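Local coordinates for protein Nrps/pks (Streptomyces albus, PDB 4OPE) that probably catalyses the decarboxylative condensation that lengthens the growing chain, as a ketosynthase domain of the oxazolomycin "AT-less" polyketide synthase assembly line, at residues L386-D389 and A390-F393; L172-M175 and C176-L180. One frame throughout, in Å; residues are numbered along the deposited sequence.

Contact 1 (L386-D389 and A390-F393); sequences LDLD and ATPF
Ala390 closes the first turn of a short 3-10 segment, its backbone N donating to Asp387 O at 3.2 Å. Its methyl CB also meets the Asp387 carboxylate, 3.4 Å from OD2; with CG anti to the backbone N of Asp387 (chi1 -162°), the acid folds along the turn on its outer, solvent-facing side. Thr391 comes next and grips one acceptor twice. Its N lies 2.6 Å from Leu388 O, and its OG1 donates to that same oxygen. Its OG1 sits between the backbone N and the carbonyl carbon (chi1 82°), which also lets it receive the N-H of Phe393 at 3.1 Å in a fairly straight bond (159°), an ST turn. The methyl CG2 lies closest to Leu388 O, at 3.5 Å, with Asp387 O a little farther off. A valine in place of Thr391 would probably cost Leu388 O one of its two donors and leave the Phe393 N-H without its acceptor at the turn. Pro392 carries the chain onward, pairing through its backbone with Ile340. At Phe393, where strand 393-395 begins, CB packs 3.8 Å from Leu388 CD2, the two side chains crossing at about a right angle; the Phe393 side chain also rests on Leu326 of helix 318-329, while Leu388 lies on Ile323 of the same helix. Chemically, then, one threonine hydroxyl serves as donor and acceptor together: it ties Leu388, where the 3-10 turn opens, to the first residue of strand 393-395, satisfying Leu388 O and the Phe393 N-H beside the contact of Leu388 CD2 with Phe393 CB.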
ATOM      1  N   LEU A 386     -31.880  -9.214   9.982  1.00 49.69           N
ATOM      2  CA  LEU A 386     -30.833  -8.585  10.824  1.00 50.64           C
ATOM      3  C   LEU A 386     -31.177  -8.642  12.284  1.00 55.80           C
ATOM      4  O   LEU A 386     -30.268  -8.677  13.141  1.00 51.10           O
ATOM      5  CB  LEU A 386     -30.687  -7.113  10.516  1.00 48.27           C
ATOM      6  CG  LEU A 386     -30.481  -6.691   9.080  1.00 46.94           C
ATOM      7  CD1 LEU A 386     -30.652  -5.189   9.011  1.00 46.88           C
ATOM      8  CD2 LEU A 386     -29.114  -7.146   8.594  1.00 44.85           C
ATOM      9  N   ASP A 387     -32.492  -8.552  12.543  1.00 60.91           N
ATOM     10  CA  ASP A 387     -33.046  -8.503  13.891  1.00 66.61           C
ATOM     11  C   ASP A 387     -32.515  -7.311  14.689  1.00 61.02           C
ATOM     12  O   ASP A 387     -32.145  -7.449  15.854  1.00 54.68           O
ATOM     13  CB  ASP A 387     -32.766  -9.828  14.631  1.00 75.04           C
ATOM     14  CG  ASP A 387     -33.669 -10.026  15.857  1.00 83.47           C
ATOM     15  OD1 ASP A 387     -34.854  -9.585  15.824  1.00 77.07           O
ATOM     16  OD2 ASP A 387     -33.173 -10.623  16.848  1.00 93.78           O
ATOM     17  N   LEU A 388     -32.491  -6.142  14.048  1.00 62.13           N
ATOM     18  CA  LEU A 388     -31.946  -4.918  14.649  1.00 61.52           C
ATOM     19  C   LEU A 388     -32.500  -4.548  16.009  1.00 65.09           C
ATOM     20  O   LEU A 388     -31.798  -3.972  16.844  1.00 59.67           O
ATOM     21  CB  LEU A 388     -32.226  -3.737  13.747  1.00 61.83           C
ATOM     22  CG  LEU A 388     -31.168  -3.439  12.697  1.00 61.38           C
ATOM     23  CD1 LEU A 388     -31.555  -2.142  12.015  1.00 62.48           C
ATOM     24  CD2 LEU A 388     -29.778  -3.346  13.298  1.00 59.22           C
ATOM     25  N   ASP A 389     -33.761  -4.894  16.219  1.00 69.38           N
ATOM     26  CA  ASP A 389     -34.549  -4.388  17.331  1.00 74.61           C
ATOM     27  C   ASP A 389     -34.061  -5.002  18.624  1.00 70.60           C
ATOM     28  O   ASP A 389     -34.185  -4.404  19.699  1.00 67.90           O
ATOM     29  CB  ASP A 389     -36.028  -4.693  17.073  1.00 87.12           C
ATOM     30  CG  ASP A 389     -36.397  -4.594  15.568  1.00 94.17           C
ATOM     31  OD1 ASP A 389     -35.957  -5.481  14.784  1.00103.22           O
ATOM     32  OD2 ASP A 389     -37.086  -3.623  15.171  1.00 87.31           O
ATOM     33  N   ALA A 390     -33.452  -6.180  18.495  1.00 65.99           N
ATOM     34  CA  ALA A 390     -32.695  -6.810  19.587  1.00 65.52           C
ATOM     35  C   ALA A 390     -31.351  -6.114  19.890  1.00 64.54           C
ATOM     36  O   ALA A 390     -30.648  -6.450  20.859  1.00 59.06           O
ATOM     37  CB  ALA A 390     -32.445  -8.266  19.232  1.00 66.27           C
ATOM     38  N   THR A 391     -31.002  -5.155  19.034  1.00 62.62           N
ATOM     39  CA  THR A 391     -29.745  -4.436  19.124  1.00 59.24           C
ATOM     40  C   THR A 391     -30.029  -2.966  19.405  1.00 56.83           C
ATOM     41  O   THR A 391     -31.183  -2.501  19.308  1.00 52.87           O
ATOM     42  CB  THR A 391     -28.891  -4.558  17.826  1.00 54.44           C
ATOM     43  OG1 THR A 391     -29.333  -3.617  16.839  1.00 50.68           O
ATOM     44  CG2 THR A 391     -29.000  -5.953  17.257  1.00 53.28           C
ATOM     45  N   PRO A 392     -28.965  -2.241  19.738  1.00 51.21           N
ATOM     46  CA  PRO A 392     -29.035  -0.828  19.949  1.00 53.08           C
ATOM     47  C   PRO A 392     -29.278  -0.008  18.677  1.00 52.73           C
ATOM     48  O   PRO A 392     -29.666   1.153  18.782  1.00 55.07           O
ATOM     49  CB  PRO A 392     -27.651  -0.506  20.510  1.00 52.89           C
ATOM     50  CG  PRO A 392     -27.202  -1.768  21.126  1.00 51.08           C
ATOM     51  CD  PRO A 392     -27.688  -2.802  20.192  1.00 49.83           C
ATOM     52  N   PHE A 393     -29.068  -0.593  17.510  1.00 49.16           N
ATOM     53  CA  PHE A 393     -28.954   0.181  16.283  1.00 49.82           C
ATOM     54  C   PHE A 393     -30.290   0.494  15.683  1.00 47.83           C
ATOM     55  O   PHE A 393     -31.133  -0.328  15.653  1.00 51.17           O
ATOM     56  CB  PHE A 393     -28.068  -0.558  15.254  1.00 49.74           C
ATOM     57  CG  PHE A 393     -26.755  -0.989  15.837  1.00 50.98           C
ATOM     58  CD1 PHE A 393     -25.765  -0.061  16.094  1.00 51.64           C
ATOM     59  CD2 PHE A 393     -26.547  -2.293  16.205  1.00 52.26           C
ATOM     60  CE1 PHE A 393     -24.574  -0.431  16.680  1.00 52.09           C
ATOM     61  CE2 PHE A 393     -25.367  -2.670  16.810  1.00 54.47           C
ATOM     62  CZ  PHE A 393     -24.372  -1.737  17.049  1.00 52.03           C
TER

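Contact 2 (L172-M175 and C176-L180)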
ATOM      1  N   LEU A 172      -1.439   2.020  -1.375  1.00 34.32           N
ATOM      2  CA  LEU A 172      -1.747   0.715  -0.783  1.00 37.19           C
ATOM      3  C   LEU A 172      -3.112   0.187  -1.217  1.00 35.53           C
ATOM      4  O   LEU A 172      -4.010   0.961  -1.490  1.00 38.66           O
ATOM      5  CB  LEU A 172      -1.572   0.754   0.734  1.00 38.88           C
ATOM      6  CG  LEU A 172      -2.442   1.811   1.389  1.00 42.92           C
ATOM      7  CD1 LEU A 172      -3.626   1.152   2.067  1.00 46.43           C
ATOM      8  CD2 LEU A 172      -1.643   2.605   2.405  1.00 44.41           C
ATOM      9  N   ASP A 173      -3.208  -1.126  -1.372  1.00 33.27           N
ATOM     10  CA  ASP A 173      -4.441  -1.801  -1.723  1.00 31.56           C
ATOM     11  C   ASP A 173      -4.806  -2.760  -0.589  1.00 30.70           C
ATOM     12  O   ASP A 173      -4.056  -3.674  -0.291  1.00 29.89           O
ATOM     13  CB  ASP A 173      -4.231  -2.553  -3.039  1.00 32.16           C
ATOM     14  CG  ASP A 173      -5.499  -3.209  -3.577  1.00 32.39           C
ATOM     15  OD1 ASP A 173      -6.587  -2.970  -2.993  1.00 30.74           O
ATOM     16  OD2 ASP A 173      -5.382  -3.973  -4.590  1.00 31.78           O
ATOM     17  N   THR A 174      -5.930  -2.502   0.072  1.00 30.10           N
ATOM     18  CA  THR A 174      -6.662  -3.526   0.836  1.00 30.99           C
ATOM     19  C   THR A 174      -8.159  -3.611   0.340  1.00 32.27           C
ATOM     20  O   THR A 174      -9.058  -4.022   1.078  1.00 34.83           O
ATOM     21  CB  THR A 174      -6.567  -3.282   2.376  1.00 30.46           C
ATOM     22  OG1 THR A 174      -7.267  -2.081   2.781  1.00 28.99           O
ATOM     23  CG2 THR A 174      -5.109  -3.164   2.830  1.00 31.29           C
HETATM   24  N   MSE A 175      -8.415  -3.193  -0.896  1.00 32.21           N
HETATM   25  CA  MSE A 175      -9.753  -3.182  -1.489  1.00 32.81           C
HETATM   26  C   MSE A 175     -10.648  -2.148  -0.837  1.00 33.34           C
HETATM   27  O   MSE A 175     -10.262  -0.996  -0.659  1.00 34.09           O
HETATM   28  CB  MSE A 175     -10.363  -4.592  -1.496  1.00 34.63           C
HETATM   29  CG  MSE A 175      -9.441  -5.720  -1.904  1.00 35.94           C
HETATM   30 SE   MSE A 175     -10.397  -7.321  -2.585  0.78 42.47          SE
HETATM   31  CE  MSE A 175      -8.848  -8.545  -2.857  1.00 38.87           C
ATOM     32  N   CYS A 176     -11.860  -2.532  -0.478  1.00 33.93           N
ATOM     33  CA  CYS A 176     -12.862  -1.614   0.057  1.00 35.71           C
ATOM     34  C   CYS A 176     -12.423  -0.854   1.271  1.00 35.95           C
ATOM     35  O   CYS A 176     -12.938   0.213   1.519  1.00 46.07           O
ATOM     36  CB  CYS A 176     -14.120  -2.419   0.401  1.00 36.36           C
ATOM     37  SG  CYS A 176     -14.386  -3.723  -0.845  1.00 39.78           S
ATOM     38  N   SER A 177     -11.474  -1.382   2.043  1.00 34.30           N
ATOM     39  CA  SER A 177     -11.008  -0.724   3.239  1.00 31.39           C
ATOM     40  C   SER A 177      -9.746   0.148   3.038  1.00 30.63           C
ATOM     41  O   SER A 177      -9.177   0.690   3.988  1.00 32.07           O
ATOM     42  CB  SER A 177     -10.706  -1.799   4.259  1.00 32.89           C
ATOM     43  OG  SER A 177      -9.737  -2.692   3.749  1.00 31.92           O
ATOM     44  N   SER A 178      -9.299   0.277   1.817  1.00 29.00           N
ATOM     45  CA  SER A 178      -8.081   0.983   1.527  1.00 30.01           C
ATOM     46  C   SER A 178      -7.958   2.388   2.133  1.00 31.58           C
ATOM     47  O   SER A 178      -6.949   2.708   2.767  1.00 33.82           O
ATOM     48  CB  SER A 178      -7.924   1.025   0.011  1.00 28.54           C
ATOM     49  OG  SER A 178      -7.590  -0.262  -0.466  1.00 26.76           O
ATOM     50  N   SER A 179      -8.967   3.222   1.957  1.00 31.82           N
ATOM     51  CA  SER A 179      -8.946   4.561   2.555  1.00 34.10           C
ATOM     52  C   SER A 179      -8.727   4.587   4.057  1.00 33.89           C
ATOM     53  O   SER A 179      -7.982   5.438   4.553  1.00 35.25           O
ATOM     54  CB  SER A 179     -10.250   5.305   2.269  1.00 37.55           C
ATOM     55  OG  SER A 179     -10.344   5.635   0.872  1.00 42.92           O
ATOM     56  N   LEU A 180      -9.407   3.713   4.798  1.00 33.61           N
ATOM     57  CA  LEU A 180      -9.208   3.665   6.248  1.00 33.25           C
ATOM     58  C   LEU A 180      -7.910   2.972   6.583  1.00 32.51           C
ATOM     59  O   LEU A 180      -7.306   3.247   7.594  1.00 32.81           O
ATOM     60  CB  LEU A 180     -10.356   2.984   6.963  1.00 33.55           C
ATOM     61  CG  LEU A 180     -11.730   3.578   6.720  1.00 36.01           C
ATOM     62  CD1 LEU A 180     -12.717   2.994   7.715  1.00 37.58           C
ATOM     63  CD2 LEU A 180     -11.775   5.096   6.816  1.00 37.00           C
TER
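Ser178 reaches back to Met175 (modelled as selenomethionine) with its hydroxyl and its backbone N-H: OG and N donate to Met175 O, at 2.8 Å and 2.9 Å. OG lies beside its own backbone N, anti to the carbonyl carbon (chi1 -72°), which brings both donors to one oxygen. The same hydroxyl accepts the Thr174 N-H at 2.8 Å, bridging the two sides of the turn. Alongside, Thr174 OG1 and Ser177 OG are hydrogen-bonded at 2.7 Å. Behind this shell, Asp173 OD1 takes the Met175 N-H at 2.8 Å, forming an Asx turn, while its OD2 accepts from Ala153 N of the second subunit. Ser177 OG is also bonded to Ser427 O, and Thr174 OG1 to Thr181 OG1. Cys176 stands at the bend with its thiol near His351; the surrounding sequence matches the ketosynthase motif that carries the nucleophilic cysteine, so this is probably the active-site turn. Strand 169-173 thus passes through the turn 174-177 into helix 178-192, with Leu172 lying on Thr181, Ala182 and Leu185 of that helix. Leu180 faces strands 416-422 and 427-434, and at Leu172 and Asp173 the sheet carries on, antiparallel, into the second subunit.

Following the chain from the N terminus, contact 2 comes first, closing the tight turn from strand 169-173 into helix 178-192. Some two hundred residues later, contact 1 closes its own small turn in the loop that leads from strand 372-373 to strand 393-395. The two are in series and neither encloses nor crosses the other; their centres are 28 Å apart and their nearest atoms about 15 Å. Each sits at one of the two outermost strands of this chain's mixed sheet: contact 2 ends the strand at the subunit interface, whereas contact 1 starts the far edge strand beside 340-343, against helix 318-329.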